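Local coordinates for protein beta-glucuronidase (uncultured Clostridium sp., PDB 6U7J) that probably hydrolyses beta-D-glucuronides, including estrogen glucuronides, as a glycoside hydrolase family 2 beta-glucuronidase of the gut microbiota, at residues Arg443-Met449 with Phe462-Asn468; Gly39-Phe45 with Gly75-Tyr79. All blocks are in the same frame, centred on the assembly; numbering follows the deposited sequence.

Interaction 1 of 2, residues Arg443-Met449 with Phe462-Asn468; sequences RPITGTM and FDVVCIN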
loop_
_atom_site.group_PDB
_atom_site.type_symbol
_atom_site.label_atom_id
_atom_site.label_comp_id
_atom_site.label_asym_id
_atom_site.label_seq_id
_atom_site.Cartn_x
_atom_site.Cartn_y
_atom_site.Cartn_z
ATOM N N ARG B 443 -34.130 -25.541 18.849
ATOM C CA ARG B 443 -32.796 -25.073 18.483
ATOM C C ARG B 443 -31.932 -24.835 19.714
ATOM O O ARG B 443 -32.406 -24.278 20.711
ATOM C CB ARG B 443 -32.856 -23.782 17.651
ATOM C CG ARG B 443 -33.150 -23.967 16.170
ATOM C CD ARG B 443 -33.265 -22.582 15.495
ATOM N NE ARG B 443 -33.746 -22.627 14.112
ATOM C CZ ARG B 443 -35.016 -22.452 13.758
ATOM N NH1 ARG B 443 -35.939 -22.235 14.679
ATOM N NH2 ARG B 443 -35.370 -22.501 12.485
ATOM N N PRO B 444 -30.675 -25.256 19.664
ATOM C CA PRO B 444 -29.722 -24.940 20.735
ATOM C C PRO B 444 -29.547 -23.438 20.932
ATOM O O PRO B 444 -29.761 -22.634 20.024
ATOM C CB PRO B 444 -28.412 -25.568 20.243
ATOM C CG PRO B 444 -28.785 -26.484 19.163
ATOM C CD PRO B 444 -30.115 -26.119 18.619
ATOM N N ILE B 445 -29.108 -23.083 22.138
ATOM C CA ILE B 445 -28.945 -21.715 22.610
ATOM C C ILE B 445 -27.484 -21.530 22.999
ATOM O O ILE B 445 -26.883 -22.439 23.583
ATOM C CB ILE B 445 -29.862 -21.454 23.830
ATOM C CG1 ILE B 445 -31.328 -21.509 23.426
ATOM C CG2 ILE B 445 -29.525 -20.140 24.502
ATOM C CD1 ILE B 445 -31.650 -20.579 22.325
ATOM N N THR B 446 -26.912 -20.356 22.697
ATOM C CA THR B 446 -25.549 -20.047 23.132
ATOM C C THR B 446 -25.371 -18.541 23.304
ATOM O O THR B 446 -26.297 -17.746 23.111
ATOM C CB THR B 446 -24.498 -20.596 22.157
ATOM O OG1 THR B 446 -23.190 -20.428 22.716
ATOM C CG2 THR B 446 -24.547 -19.862 20.827
ATOM N N GLY B 447 -24.162 -18.174 23.716
ATOM C CA GLY B 447 -23.682 -16.804 23.788
ATOM C C GLY B 447 -22.174 -16.897 23.893
ATOM O O GLY B 447 -21.643 -17.907 24.361
ATOM N N THR B 448 -21.478 -15.863 23.428
ATOM C CA THR B 448 -20.030 -15.953 23.344
ATOM C C THR B 448 -19.371 -15.318 24.560
ATOM O O THR B 448 -19.833 -14.308 25.095
ATOM C CB THR B 448 -19.479 -15.297 22.075
ATOM O OG1 THR B 448 -19.622 -13.870 22.168
ATOM C CG2 THR B 448 -20.203 -15.823 20.852
ATOM N N MET B 449 -18.252 -15.914 24.961
ATOM C CA MET B 449 -17.527 -15.554 26.167
ATOM C C MET B 449 -16.273 -14.771 25.833
ATOM O O MET B 449 -15.555 -15.100 24.882
ATOM C CB MET B 449 -17.102 -16.809 26.938
ATOM C CG MET B 449 -18.241 -17.631 27.497
ATOM S SD MET B 449 -18.938 -16.784 28.904
ATOM C CE MET B 449 -20.460 -16.178 28.170
ATOM N N PHE B 462 -26.286 -22.600 28.575
ATOM C CA PHE B 462 -26.224 -22.762 27.128
ATOM C C PHE B 462 -26.115 -24.233 26.759
ATOM O O PHE B 462 -25.728 -25.073 27.569
ATOM C CB PHE B 462 -25.027 -22.001 26.533
ATOM C CG PHE B 462 -25.029 -20.528 26.827
ATOM C CD1 PHE B 462 -26.223 -19.837 27.008
ATOM C CD2 PHE B 462 -23.835 -19.829 26.906
ATOM C CE1 PHE B 462 -26.224 -18.472 27.272
ATOM C CE2 PHE B 462 -23.827 -18.466 27.164
ATOM C CZ PHE B 462 -25.021 -17.787 27.353
ATOM N N ASP B 463 -26.453 -24.530 25.507
ATOM C CA ASP B 463 -26.263 -25.862 24.952
ATOM C C ASP B 463 -24.893 -26.030 24.308
ATOM O O ASP B 463 -24.373 -27.155 24.247
ATOM C CB ASP B 463 -27.366 -26.155 23.938
ATOM C CG ASP B 463 -28.763 -25.947 24.534
ATOM O OD1 ASP B 463 -29.076 -26.622 25.541
ATOM O OD2 ASP B 463 -29.534 -25.101 24.030
ATOM N N VAL B 464 -24.294 -24.941 23.832
ATOM C CA VAL B 464 -22.933 -24.940 23.306
ATOM C C VAL B 464 -22.182 -23.812 23.983
ATOM O O VAL B 464 -22.748 -22.741 24.227
ATOM C CB VAL B 464 -22.915 -24.769 21.769
ATOM C CG1 VAL B 464 -21.480 -24.600 21.248
ATOM C CG2 VAL B 464 -23.587 -25.949 21.098
ATOM N N VAL B 465 -20.918 -24.056 24.321
ATOM C CA VAL B 465 -20.055 -23.009 24.871
ATOM C C VAL B 465 -19.256 -22.390 23.733
ATOM O O VAL B 465 -18.609 -23.104 22.947
ATOM C CB VAL B 465 -19.132 -23.573 25.964
ATOM C CG1 VAL B 465 -18.095 -22.523 26.378
ATOM C CG2 VAL B 465 -19.942 -24.021 27.157
ATOM N N CYS B 466 -19.295 -21.063 23.648
ATOM C CA CYS B 466 -18.677 -20.300 22.565
ATOM C C CYS B 466 -17.698 -19.317 23.195
ATOM O O CYS B 466 -18.097 -18.517 24.050
ATOM C CB CYS B 466 -19.752 -19.565 21.764
ATOM S SG CYS B 466 -20.743 -20.642 20.709
ATOM N N ILE B 467 -16.429 -19.373 22.797
ATOM C CA ILE B 467 -15.414 -18.511 23.391
ATOM C C ILE B 467 -14.718 -17.694 22.308
ATOM O O ILE B 467 -14.427 -18.194 21.212
ATOM C CB ILE B 467 -14.386 -19.309 24.228
ATOM C CG1 ILE B 467 -13.504 -20.197 23.337
ATOM C CG2 ILE B 467 -15.108 -20.152 25.276
ATOM C CD1 ILE B 467 -12.398 -20.906 24.088
ATOM N N ASN B 468 -14.478 -16.422 22.625
ATOM C CA ASN B 468 -13.717 -15.503 21.791
ATOM C C ASN B 468 -12.319 -15.390 22.389
ATOM O O ASN B 468 -12.158 -14.900 23.513
ATOM C CB ASN B 468 -14.387 -14.129 21.734
ATOM C CG ASN B 468 -15.706 -14.140 20.961
ATOM O OD1 ASN B 468 -16.087 -15.149 20.364
ATOM N ND2 ASN B 468 -16.401 -13.003 20.963
HETATM O O HOH W 1 -20.757 -19.971 25.988
#

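Interaction 2 of 2, residues Gly39-Phe45 with Gly75-Tyr79; sequences GFEEKWF and GWVWY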
loop_
_atom_site.group_PDB
_atom_site.type_symbol
_atom_site.label_atom_id
_atom_site.label_comp_id
_atom_site.label_asym_id
_atom_site.label_seq_id
_atom_site.Cartn_x
_atom_site.Cartn_y
_atom_site.Cartn_z
ATOM N N GLY B 39 -35.708 18.746 14.849
ATOM C CA GLY B 39 -36.820 18.381 13.980
ATOM C C GLY B 39 -38.127 18.179 14.728
ATOM O O GLY B 39 -39.195 18.578 14.251
ATOM N N PHE B 40 -38.069 17.529 15.892
ATOM C CA PHE B 40 -39.280 17.333 16.683
ATOM C C PHE B 40 -39.759 18.656 17.261
ATOM O O PHE B 40 -40.963 18.942 17.265
ATOM C CB PHE B 40 -39.039 16.331 17.816
ATOM C CG PHE B 40 -38.657 14.955 17.354
ATOM C CD1 PHE B 40 -39.434 14.271 16.443
ATOM C CD2 PHE B 40 -37.510 14.346 17.843
ATOM C CE1 PHE B 40 -39.073 12.996 16.015
ATOM C CE2 PHE B 40 -37.141 13.072 17.425
ATOM C CZ PHE B 40 -37.921 12.396 16.507
ATOM N N GLU B 41 -38.828 19.469 17.753
ATOM C CA GLU B 41 -39.204 20.717 18.402
ATOM C C GLU B 41 -39.793 21.702 17.403
ATOM O O GLU B 41 -40.761 22.406 17.715
ATOM C CB GLU B 41 -37.988 21.321 19.112
ATOM C CG GLU B 41 -37.641 20.586 20.406
ATOM C CD GLU B 41 -36.784 21.407 21.354
ATOM O OE1 GLU B 41 -36.585 22.620 21.096
ATOM O OE2 GLU B 41 -36.307 20.831 22.361
ATOM N N GLU B 42 -39.242 21.753 16.197
ATOM C CA GLU B 42 -39.742 22.640 15.161
ATOM C C GLU B 42 -40.793 21.974 14.291
ATOM O O GLU B 42 -41.245 22.579 13.309
ATOM C CB GLU B 42 -38.568 23.151 14.319
ATOM C CG GLU B 42 -37.551 23.875 15.185
ATOM C CD GLU B 42 -36.456 24.566 14.386
ATOM O OE1 GLU B 42 -36.540 24.579 13.141
ATOM O OE2 GLU B 42 -35.502 25.076 15.012
ATOM N N LYS B 43 -41.182 20.745 14.640
ATOM C CA LYS B 43 -42.235 20.001 13.965
ATOM C C LYS B 43 -42.019 19.993 12.458
ATOM O O LYS B 43 -42.919 20.297 11.670
ATOM C CB LYS B 43 -43.612 20.551 14.351
ATOM C CG LYS B 43 -43.785 20.533 15.870
ATOM C CD LYS B 43 -45.197 20.241 16.342
ATOM C CE LYS B 43 -45.424 20.859 17.717
ATOM N NZ LYS B 43 -46.649 20.327 18.401
ATOM N N TRP B 44 -40.797 19.601 12.070
ATOM C CA TRP B 44 -40.409 19.561 10.666
ATOM C C TRP B 44 -41.319 18.663 9.858
ATOM O O TRP B 44 -41.482 18.875 8.651
ATOM C CB TRP B 44 -38.967 19.065 10.525
ATOM C CG TRP B 44 -37.939 20.096 10.779
ATOM C CD1 TRP B 44 -38.149 21.422 11.053
ATOM C CD2 TRP B 44 -36.520 19.901 10.786
ATOM N NE1 TRP B 44 -36.943 22.058 11.249
ATOM C CE2 TRP B 44 -35.928 21.148 11.086
ATOM C CE3 TRP B 44 -35.694 18.794 10.571
ATOM C CZ2 TRP B 44 -34.539 21.316 11.166
ATOM C CZ3 TRP B 44 -34.322 18.958 10.663
ATOM C CH2 TRP B 44 -33.756 20.212 10.954
ATOM N N PHE B 45 -41.906 17.650 10.502
ATOM C CA PHE B 45 -42.771 16.693 9.814
ATOM C C PHE B 45 -44.094 17.292 9.328
ATOM O O PHE B 45 -44.778 16.662 8.515
ATOM C CB PHE B 45 -43.065 15.520 10.742
ATOM C CG PHE B 45 -43.604 15.933 12.086
ATOM C CD1 PHE B 45 -44.947 16.249 12.245
ATOM C CD2 PHE B 45 -42.770 15.997 13.192
ATOM C CE1 PHE B 45 -45.448 16.618 13.478
ATOM C CE2 PHE B 45 -43.263 16.368 14.428
ATOM C CZ PHE B 45 -44.606 16.680 14.572
ATOM N N GLY B 75 -27.504 11.963 17.415
ATOM C CA GLY B 75 -28.898 12.377 17.492
ATOM C C GLY B 75 -29.781 11.901 16.349
ATOM O O GLY B 75 -29.706 10.734 15.934
ATOM N N TRP B 76 -30.591 12.808 15.805
ATOM C CA TRP B 76 -31.635 12.461 14.850
ATOM C C TRP B 76 -31.371 13.093 13.490
ATOM O O TRP B 76 -30.837 14.202 13.389
ATOM C CB TRP B 76 -33.020 12.912 15.347
ATOM C CG TRP B 76 -33.473 12.150 16.557
ATOM C CD1 TRP B 76 -33.150 12.405 17.860
ATOM C CD2 TRP B 76 -34.310 10.988 16.569
ATOM N NE1 TRP B 76 -33.736 11.467 18.682
ATOM C CE2 TRP B 76 -34.456 10.591 17.911
ATOM C CE3 TRP B 76 -34.945 10.244 15.572
ATOM C CZ2 TRP B 76 -35.226 9.486 18.288
ATOM C CZ3 TRP B 76 -35.699 9.138 15.942
ATOM C CH2 TRP B 76 -35.834 8.772 17.292
ATOM N N VAL B 77 -31.796 12.386 12.445
ATOM C CA VAL B 77 -31.822 12.906 11.088
ATOM C C VAL B 77 -33.204 12.638 10.506
ATOM O O VAL B 77 -33.997 11.875 11.059
ATOM C CB VAL B 77 -30.721 12.287 10.199
ATOM C CG1 VAL B 77 -29.344 12.526 10.826
ATOM C CG2 VAL B 77 -30.965 10.776 9.993
ATOM N N TRP B 78 -33.466 13.255 9.353
ATOM C CA TRP B 78 -34.790 13.277 8.751
ATOM C C TRP B 78 -34.691 12.872 7.289
ATOM O O TRP B 78 -33.944 13.485 6.516
ATOM C CB TRP B 78 -35.413 14.674 8.889
ATOM C CG TRP B 78 -35.689 14.974 10.313
ATOM C CD1 TRP B 78 -34.810 15.453 11.241
ATOM C CD2 TRP B 78 -36.923 14.758 10.998
ATOM N NE1 TRP B 78 -35.425 15.558 12.469
ATOM C CE2 TRP B 78 -36.725 15.139 12.346
ATOM C CE3 TRP B 78 -38.177 14.270 10.609
ATOM C CZ2 TRP B 78 -37.744 15.063 13.303
ATOM C CZ3 TRP B 78 -39.188 14.202 11.558
ATOM C CH2 TRP B 78 -38.965 14.602 12.890
ATOM N N TYR B 79 -35.428 11.835 6.921
ATOM C CA TYR B 79 -35.572 11.397 5.544
ATOM C C TYR B 79 -36.981 11.706 5.064
ATOM O O TYR B 79 -37.939 11.658 5.846
ATOM C CB TYR B 79 -35.372 9.893 5.406
ATOM C CG TYR B 79 -33.971 9.333 5.563
ATOM C CD1 TYR B 79 -33.292 8.824 4.462
ATOM C CD2 TYR B 79 -33.357 9.250 6.809
ATOM C CE1 TYR B 79 -32.029 8.276 4.583
ATOM C CE2 TYR B 79 -32.085 8.688 6.943
ATOM C CZ TYR B 79 -31.429 8.212 5.819
ATOM O OH TYR B 79 -30.173 7.651 5.912
HETATM O O HOH W 2 -35.406 15.921 15.535
#

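Interaction 1 of 2, residues Arg443-Met449 with Phe462-Asn468
F462 lies flat beneath the backbone of T446 and G447: CA of T446 stands 4.1 Å from the ring centroid in a CH-pi contact, and G447, having no side chain, lets the peptide settle on the same face. Beside this tight patch, D463 grips I445 twice. Its backbone N donates to I445 O (2.9 Å), while I445 N reaches D463 OD2 (2.8 Å) on the anti lone pair of that oxygen. OD2 also forms a salt bridge with R437, so an aspartate suits this turn, though D463 is itself partly exposed. T446 then turns OG1 anti to its own backbone N (chi1 -172°) and donates to V464 O at 2.8 Å, approaching from above the carbonyl plane. Past T446 the strands are held less directly: in place of a backbone bond, a water donates to G447 O (2.8 Å) and accepts from C466 N (3.0 Å). Tight pairing returns at the C-terminal end, where M449 N meets C466 O at 2.8 Å and N468 N gives M449 O a nearly straight bond (2.8 Å, 168°). The M449 side chain folds back so that CE touches the F462 rim. N468 binds T505 and E417 beyond the pair. Strands 445-449 and 465-468, parallel and inclined at 28° to each other, are neighbouring staves of a TIM barrel, here in the family 2 glycosidase domain.

Interaction 2 of 2, residues Gly39-Phe45 with Gly75-Tyr79
The backbone N of F40 and the indole NE1 of W78 both donate to one water, each at 3.1 Å, and the water sits in the plane of the indole. W78 NE1 also has a weak bond to D33; tryptophan suits the place, its large apolar ring carrying one N-H on the edge. The NE1-CZ2 side of the indole presses on G39: CZ2 of W78 is 3.4 Å from C of G39, an approach that suits glycine. F40 sits between two indoles. Its face receives the edge of W78 in an offset edge-to-face pair, with CH2 of W78 3.5 Å from F40 CE1 and the planes at 67°. Its own edge points at the face of W76 in a T-shaped pair, with CE2 of F40 3.6 Å from W76 CD2 and the planes at 75°. W76 and W78 lie two residues apart on strand 76-85, which puts both on one face of the sheet; their equal first torsions (chi1 -67°) lean the indoles the same way. The aromatic cluster fastens helix 38-41 onto the antiparallel sheet of the sugar-binding domain. A Schellman motif ends that helix: K43 adopts positive phi and W44 N returns to G39 O at 2.9 Å. The turn delivers W44, whose edge meets the face of W78, CE3 lying 3.5 Å from W78 CD1. W44 NE1 donates to E42 OE1 at 3.2 Å from above the carboxylate plane, and its ring takes a cation-pi contact from K31. F45 brings its edge near W78 CH2 and stacks on Y108.

From the N terminus, interaction 2 comes first. It closes a loop of 29 residues that contains strands 53-57 and 59-60 and helix 68-71, and it joins a short helix to strand 76-85 within the sugar-binding domain. The chain then completes that domain, runs through the second family 2 region and enters the TIM barrel. There interaction 1 closes a shorter loop, whose 12 residues hold neither helix nor strand, and brings strand 445-449 beside strand 465-468. The two loops follow in series, neither nesting nor crossing. The centres of interactions 1 and 2 are about 41 Å apart, on opposite sides of the chain's centre. The nearest atoms of interactions 1 and 2 are about 27 Å apart.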